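Local coordinates for HI1317 (Haemophilus influenzae, PDB 1JOV), which probably interconverts the alpha and beta anomers of glucose 6-phosphate, as a member of the glucose-6-phosphate 1-epimerase family, at residues V161-L174 / N180-I194. Sequence-based numbering, arbitrary orientation.
Sequences VEVQGLPETCFNSL and NVPSPRHISENVDCI
C170 and C193 meet in the buried part of the contact, their SG atoms 3.3 Å apart in the conformer modelled here. The two form a disulfide in this protein; in this conformer of C193, one of two, the sulfurs are too far apart for the covalent bond. The guanidinium of R185 lies beside them, its chain bent at chi2 (121°); NH1 is hydrogen-bonded to Y195 OH, while its weak bond to C193 SG depends on the modelled conformer of that cysteine and is less certain. V181 CG1 rests over one guanidinium face, offset toward its rim, and also reaches C170 SG at 3.9 Å.

Next to the sulfurs, F171 and I194 form an antiparallel hydrogen-bonded pair. F171 N donates to I194 O, and I194 N returns a bond to F171 O at 2.7 Å. The segment 180-194 is an example of one connection serving two sheets of the aldose 1-epimerase beta-sandwich: residues 191-194 join 169-172 within one sheet, whereas R185, farther back along the same segment, bonds reciprocally with V163 on 161-164, the edge strand of another sheet. V163 N lies 2.7 Å from R185 O.

Beyond F171 the chain turns, and S173 N donates to D192 O at 3.0 Å. L174, whose CG stands anti to its carbonyl carbon (chi1 -71°), lays CD2 against D192 CB at 3.7 Å. The D192 side chain comes within about 6 Å of that of E248, a predicted active-site residue, while a water donates to D192 OD1 and also bonds S173 OG.

Packing is looser around 165-167, where water bridges carry much of the contact. One water joins V163 O, L166 N and S183 OG; a second spans P167 O and P182 O. On this solvent side E162 runs alongside P184, which follows a cis peptide bond, with OE1 3.6 Å from P184 CB.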
loop_
_atom_site.group_PDB
_atom_site.type_symbol
_atom_site.label_atom_id
_atom_site.label_comp_id
_atom_site.label_asym_id
_atom_site.label_seq_id
_atom_site.Cartn_x
_atom_site.Cartn_y
_atom_site.Cartn_z
ATOM N N VAL A 161 -11.574 6.869 14.070
ATOM C CA VAL A 161 -10.342 6.079 14.071
ATOM C C VAL A 161 -9.274 6.622 15.060
ATOM O O VAL A 161 -9.129 7.833 15.218
ATOM C CB VAL A 161 -9.745 6.035 12.646
ATOM C CG1 VAL A 161 -8.318 5.530 12.697
ATOM C CG2 VAL A 161 -10.592 5.170 11.738
ATOM N N GLU A 162 -8.505 5.716 15.724
ATOM C CA GLU A 162 -7.338 6.217 16.445
ATOM C C GLU A 162 -6.166 5.450 15.927
ATOM O O GLU A 162 -6.246 4.250 15.685
ATOM C CB GLU A 162 -7.384 6.081 17.976
ATOM C CG GLU A 162 -8.665 6.550 18.650
ATOM C CD GLU A 162 -8.733 6.093 20.110
ATOM O OE1 GLU A 162 -7.673 5.992 20.785
ATOM O OE2 GLU A 162 -9.839 5.795 20.610
ATOM N N VAL A 163 -5.057 6.174 15.876
ATOM C CA VAL A 163 -3.796 5.666 15.421
ATOM C C VAL A 163 -2.923 5.509 16.667
ATOM O O VAL A 163 -2.581 6.491 17.318
ATOM C CB VAL A 163 -3.161 6.622 14.447
ATOM C CG1 VAL A 163 -2.006 5.888 13.838
ATOM C CG2 VAL A 163 -4.139 6.972 13.258
ATOM N N GLN A 164 -2.633 4.274 17.001
ATOM C CA GLN A 164 -1.829 3.932 18.156
ATOM C C GLN A 164 -0.381 3.606 17.839
ATOM O O GLN A 164 -0.090 2.974 16.810
ATOM C CB GLN A 164 -2.418 2.705 18.832
ATOM C CG GLN A 164 -3.944 2.691 18.988
ATOM C CD GLN A 164 -4.467 1.410 19.635
ATOM O OE1 GLN A 164 -5.415 1.451 20.438
ATOM N NE2 GLN A 164 -3.873 0.272 19.282
ATOM N N GLY A 165 0.532 4.016 18.725
ATOM C CA GLY A 165 1.919 3.617 18.565
ATOM C C GLY A 165 2.882 4.524 17.834
ATOM O O GLY A 165 4.067 4.218 17.779
ATOM N N LEU A 166 2.429 5.664 17.315
ATOM C CA LEU A 166 3.380 6.588 16.711
ATOM C C LEU A 166 3.996 7.561 17.752
ATOM O O LEU A 166 3.476 7.706 18.853
ATOM C CB LEU A 166 2.697 7.325 15.537
ATOM C CG LEU A 166 2.412 6.465 14.279
ATOM C CD1 LEU A 166 1.548 7.240 13.285
ATOM C CD2 LEU A 166 3.721 6.023 13.631
ATOM N N PRO A 167 5.089 8.222 17.403
ATOM C CA PRO A 167 5.844 9.086 18.334
ATOM C C PRO A 167 4.917 10.260 18.716
ATOM O O PRO A 167 3.821 10.394 18.134
ATOM C CB PRO A 167 6.912 9.655 17.411
ATOM C CG PRO A 167 7.328 8.467 16.579
ATOM C CD PRO A 167 6.051 7.648 16.353
ATOM N N GLU A 168 5.364 11.119 19.655
ATOM C CA GLU A 168 4.583 12.276 20.024
ATOM C C GLU A 168 5.091 13.516 19.288
ATOM O O GLU A 168 4.746 14.631 19.623
ATOM C CB GLU A 168 4.558 12.466 21.538
ATOM C CG GLU A 168 4.138 11.217 22.325
ATOM C CD GLU A 168 3.822 11.558 23.771
ATOM O OE1 GLU A 168 3.179 12.613 23.961
ATOM O OE2 GLU A 168 4.222 10.802 24.702
ATOM N N THR A 169 5.946 13.313 18.280
ATOM C CA THR A 169 6.286 14.399 17.398
ATOM C C THR A 169 6.414 13.834 15.947
ATOM O O THR A 169 6.642 12.648 15.740
ATOM C CB THR A 169 7.620 15.037 17.814
ATOM O OG1 THR A 169 8.031 16.015 16.852
ATOM C CG2 THR A 169 8.757 14.087 17.706
ATOM N N CYS A 170 6.375 14.729 14.976
ATOM C CA CYS A 170 6.482 14.336 13.586
ATOM C C CYS A 170 6.770 15.588 12.830
ATOM O O CYS A 170 6.591 16.707 13.350
ATOM C CB CYS A 170 5.142 13.723 13.086
ATOM S SG CYS A 170 3.702 14.863 12.969
ATOM N N PHE A 171 7.154 15.412 11.581
ATOM C CA PHE A 171 7.392 16.524 10.688
ATOM C C PHE A 171 6.125 16.713 9.873
ATOM O O PHE A 171 5.620 15.741 9.269
ATOM C CB PHE A 171 8.597 16.236 9.784
ATOM C CG PHE A 171 8.982 17.381 8.892
ATOM C CD1 PHE A 171 9.746 18.445 9.419
ATOM C CD2 PHE A 171 8.651 17.415 7.571
ATOM C CE1 PHE A 171 10.134 19.514 8.610
ATOM C CE2 PHE A 171 9.026 18.456 6.753
ATOM C CZ PHE A 171 9.781 19.529 7.277
ATOM N N ASN A 172 5.597 17.945 9.871
ATOM C CA ASN A 172 4.359 18.320 9.160
ATOM C C ASN A 172 4.670 18.861 7.773
ATOM O O ASN A 172 5.156 19.980 7.651
ATOM C CB ASN A 172 3.544 19.370 9.988
ATOM C CG ASN A 172 2.116 19.587 9.466
ATOM O OD1 ASN A 172 1.791 19.315 8.296
ATOM N ND2 ASN A 172 1.266 20.146 10.337
ATOM N N SER A 173 4.401 18.074 6.732
ATOM C CA SER A 173 4.754 18.445 5.370
ATOM C C SER A 173 3.872 19.556 4.907
ATOM O O SER A 173 4.149 20.209 3.900
ATOM C CB SER A 173 4.636 17.249 4.404
ATOM O OG SER A 173 5.431 16.190 4.888
ATOM N N LEU A 174 2.752 19.705 5.609
ATOM C CA LEU A 174 1.764 20.689 5.197
ATOM C C LEU A 174 2.396 22.093 5.242
ATOM O O LEU A 174 2.402 22.830 4.239
ATOM C CB LEU A 174 0.477 20.531 6.044
ATOM C CG LEU A 174 -0.285 19.243 5.664
ATOM C CD1 LEU A 174 -1.570 19.030 6.483
ATOM C CD2 LEU A 174 -0.556 19.204 4.184
ATOM N N ASN A 180 4.533 18.883 17.687
ATOM C CA ASN A 180 4.257 17.905 18.724
ATOM C C ASN A 180 2.914 17.276 18.491
ATOM O O ASN A 180 2.035 17.925 17.906
ATOM C CB ASN A 180 4.263 18.611 20.061
ATOM C CG ASN A 180 5.536 18.341 20.841
ATOM O OD1 ASN A 180 5.553 17.523 21.808
ATOM N ND2 ASN A 180 6.632 18.994 20.407
ATOM N N VAL A 181 2.746 16.004 18.899
ATOM C CA VAL A 181 1.478 15.286 18.666
ATOM C C VAL A 181 1.121 14.188 19.646
ATOM O O VAL A 181 1.973 13.528 20.230
ATOM C CB VAL A 181 1.474 14.601 17.281
ATOM C CG1 VAL A 181 1.547 15.632 16.161
ATOM C CG2 VAL A 181 2.617 13.603 17.174
ATOM N N PRO A 182 -0.198 14.028 19.820
ATOM C CA PRO A 182 -0.862 13.055 20.689
ATOM C C PRO A 182 -0.691 11.594 20.278
ATOM O O PRO A 182 -0.620 11.251 19.075
ATOM C CB PRO A 182 -2.336 13.448 20.516
ATOM C CG PRO A 182 -2.277 14.848 20.147
ATOM C CD PRO A 182 -1.176 14.896 19.153
ATOM N N SER A 183 -0.651 10.708 21.249
ATOM C CA SER A 183 -0.633 9.306 20.899
ATOM C C SER A 183 -1.447 8.575 21.945
ATOM O O SER A 183 -1.040 8.510 23.091
ATOM C CB SER A 183 0.795 8.768 20.785
ATOM O OG SER A 183 0.779 7.357 20.663
ATOM N N PRO A 184 -2.571 7.983 21.556
ATOM C CA PRO A 184 -3.018 7.876 20.155
ATOM C C PRO A 184 -3.315 9.182 19.467
ATOM O O PRO A 184 -3.352 10.295 20.084
ATOM C CB PRO A 184 -4.272 6.998 20.274
ATOM C CG PRO A 184 -4.096 6.264 21.576
ATOM C CD PRO A 184 -3.522 7.329 22.466
ATOM N N ARG A 185 -3.463 9.082 18.137
ATOM C CA ARG A 185 -3.758 10.259 17.343
ATOM C C ARG A 185 -5.061 9.969 16.681
ATOM O O ARG A 185 -5.322 8.823 16.338
ATOM C CB ARG A 185 -2.712 10.479 16.224
ATOM C CG ARG A 185 -2.974 11.723 15.411
ATOM C CD ARG A 185 -1.798 12.716 15.439
ATOM N NE ARG A 185 -2.025 13.906 14.639
ATOM C CZ ARG A 185 -1.199 14.330 13.706
ATOM N NH1 ARG A 185 -0.096 13.616 13.400
ATOM N NH2 ARG A 185 -1.475 15.454 13.073
ATOM N N HIS A 186 -5.855 11.019 16.495
ATOM C CA HIS A 186 -7.122 10.914 15.813
ATOM C C HIS A 186 -6.966 11.902 14.689
ATOM O O HIS A 186 -6.050 12.721 14.722
ATOM C CB HIS A 186 -8.287 11.242 16.754
ATOM C CG HIS A 186 -8.499 12.706 16.986
ATOM N ND1 HIS A 186 -9.727 13.313 16.824
ATOM C CD2 HIS A 186 -7.650 13.678 17.392
ATOM C CE1 HIS A 186 -9.621 14.599 17.110
ATOM N NE2 HIS A 186 -8.370 14.847 17.454
ATOM N N ILE A 187 -7.826 11.793 13.687
ATOM C CA ILE A 187 -7.767 12.624 12.489
ATOM C C ILE A 187 -9.025 13.453 12.370
ATOM O O ILE A 187 -10.117 12.931 12.156
ATOM C CB ILE A 187 -7.650 11.643 11.269
ATOM C CG1 ILE A 187 -6.610 10.546 11.539
ATOM C CG2 ILE A 187 -7.402 12.375 9.978
ATOM C CD1 ILE A 187 -5.194 10.988 11.277
ATOM N N SER A 188 -8.859 14.767 12.407
ATOM C CA SER A 188 -9.973 15.685 12.398
ATOM C C SER A 188 -9.666 16.795 11.475
ATOM O O SER A 188 -10.202 17.887 11.630
ATOM C CB SER A 188 -10.072 16.256 13.784
ATOM O OG SER A 188 -8.835 16.827 14.165
ATOM N N GLU A 189 -8.795 16.509 10.518
ATOM C CA GLU A 189 -8.370 17.497 9.578
ATOM C C GLU A 189 -7.325 16.888 8.659
ATOM O O GLU A 189 -6.930 15.769 8.870
ATOM C CB GLU A 189 -7.810 18.715 10.286
ATOM C CG GLU A 189 -6.383 18.490 10.748
ATOM C CD GLU A 189 -5.816 19.715 11.396
ATOM O OE1 GLU A 189 -6.000 19.836 12.618
ATOM O OE2 GLU A 189 -5.213 20.546 10.689
ATOM N N ASN A 190 -6.942 17.612 7.639
ATOM C CA ASN A 190 -5.871 17.225 6.693
ATOM C C ASN A 190 -4.574 16.994 7.412
ATOM O O ASN A 190 -4.016 17.929 8.021
ATOM C CB ASN A 190 -5.685 18.262 5.623
ATOM C CG ASN A 190 -4.626 17.931 4.634
ATOM O OD1 ASN A 190 -4.298 18.792 3.799
ATOM N ND2 ASN A 190 -4.128 16.674 4.643
ATOM N N VAL A 191 -4.116 15.742 7.355
ATOM C CA VAL A 191 -2.879 15.321 7.982
ATOM C C VAL A 191 -1.932 14.760 6.926
ATOM O O VAL A 191 -2.334 14.007 6.034
ATOM C CB VAL A 191 -3.097 14.270 9.079
ATOM C CG1 VAL A 191 -1.770 13.741 9.701
ATOM C CG2 VAL A 191 -4.009 14.753 10.223
ATOM N N ASP A 192 -0.699 15.246 6.936
ATOM C CA ASP A 192 0.334 14.838 5.980
ATOM C C ASP A 192 1.684 14.920 6.723
ATOM O O ASP A 192 2.477 15.849 6.497
ATOM C CB ASP A 192 0.315 15.641 4.671
ATOM C CG ASP A 192 1.134 14.970 3.543
ATOM O OD1 ASP A 192 1.801 13.962 3.842
ATOM O OD2 ASP A 192 1.141 15.310 2.343
ATOM N N CYS A 193 1.955 13.915 7.543
ATOM C CA CYS A 193 3.106 14.030 8.411
ATOM C C CYS A 193 4.039 12.841 8.444
ATOM O O CYS A 193 3.615 11.689 8.389
ATOM C CB CYS A 193 2.653 14.404 9.820
ATOM S SG CYS A 193 2.000 13.049 10.782
ATOM N N ILE A 194 5.314 13.118 8.543
ATOM C CA ILE A 194 6.331 12.096 8.551
ATOM C C ILE A 194 6.883 11.847 9.938
ATOM O O ILE A 194 7.506 12.738 10.536
ATOM C CB ILE A 194 7.493 12.504 7.641
ATOM C CG1 ILE A 194 6.971 12.931 6.265
ATOM C CG2 ILE A 194 8.490 11.366 7.475
ATOM C CD1 ILE A 194 8.024 13.573 5.382
HETATM O O HOH W 1 -10.094 10.329 13.803
HETATM O O HOH W 2 0.040 7.311 17.748
HETATM O O HOH W 3 -0.419 5.205 21.048
HETATM O O HOH W 4 0.989 10.243 16.996
HETATM O O HOH W 5 4.495 13.927 3.297
#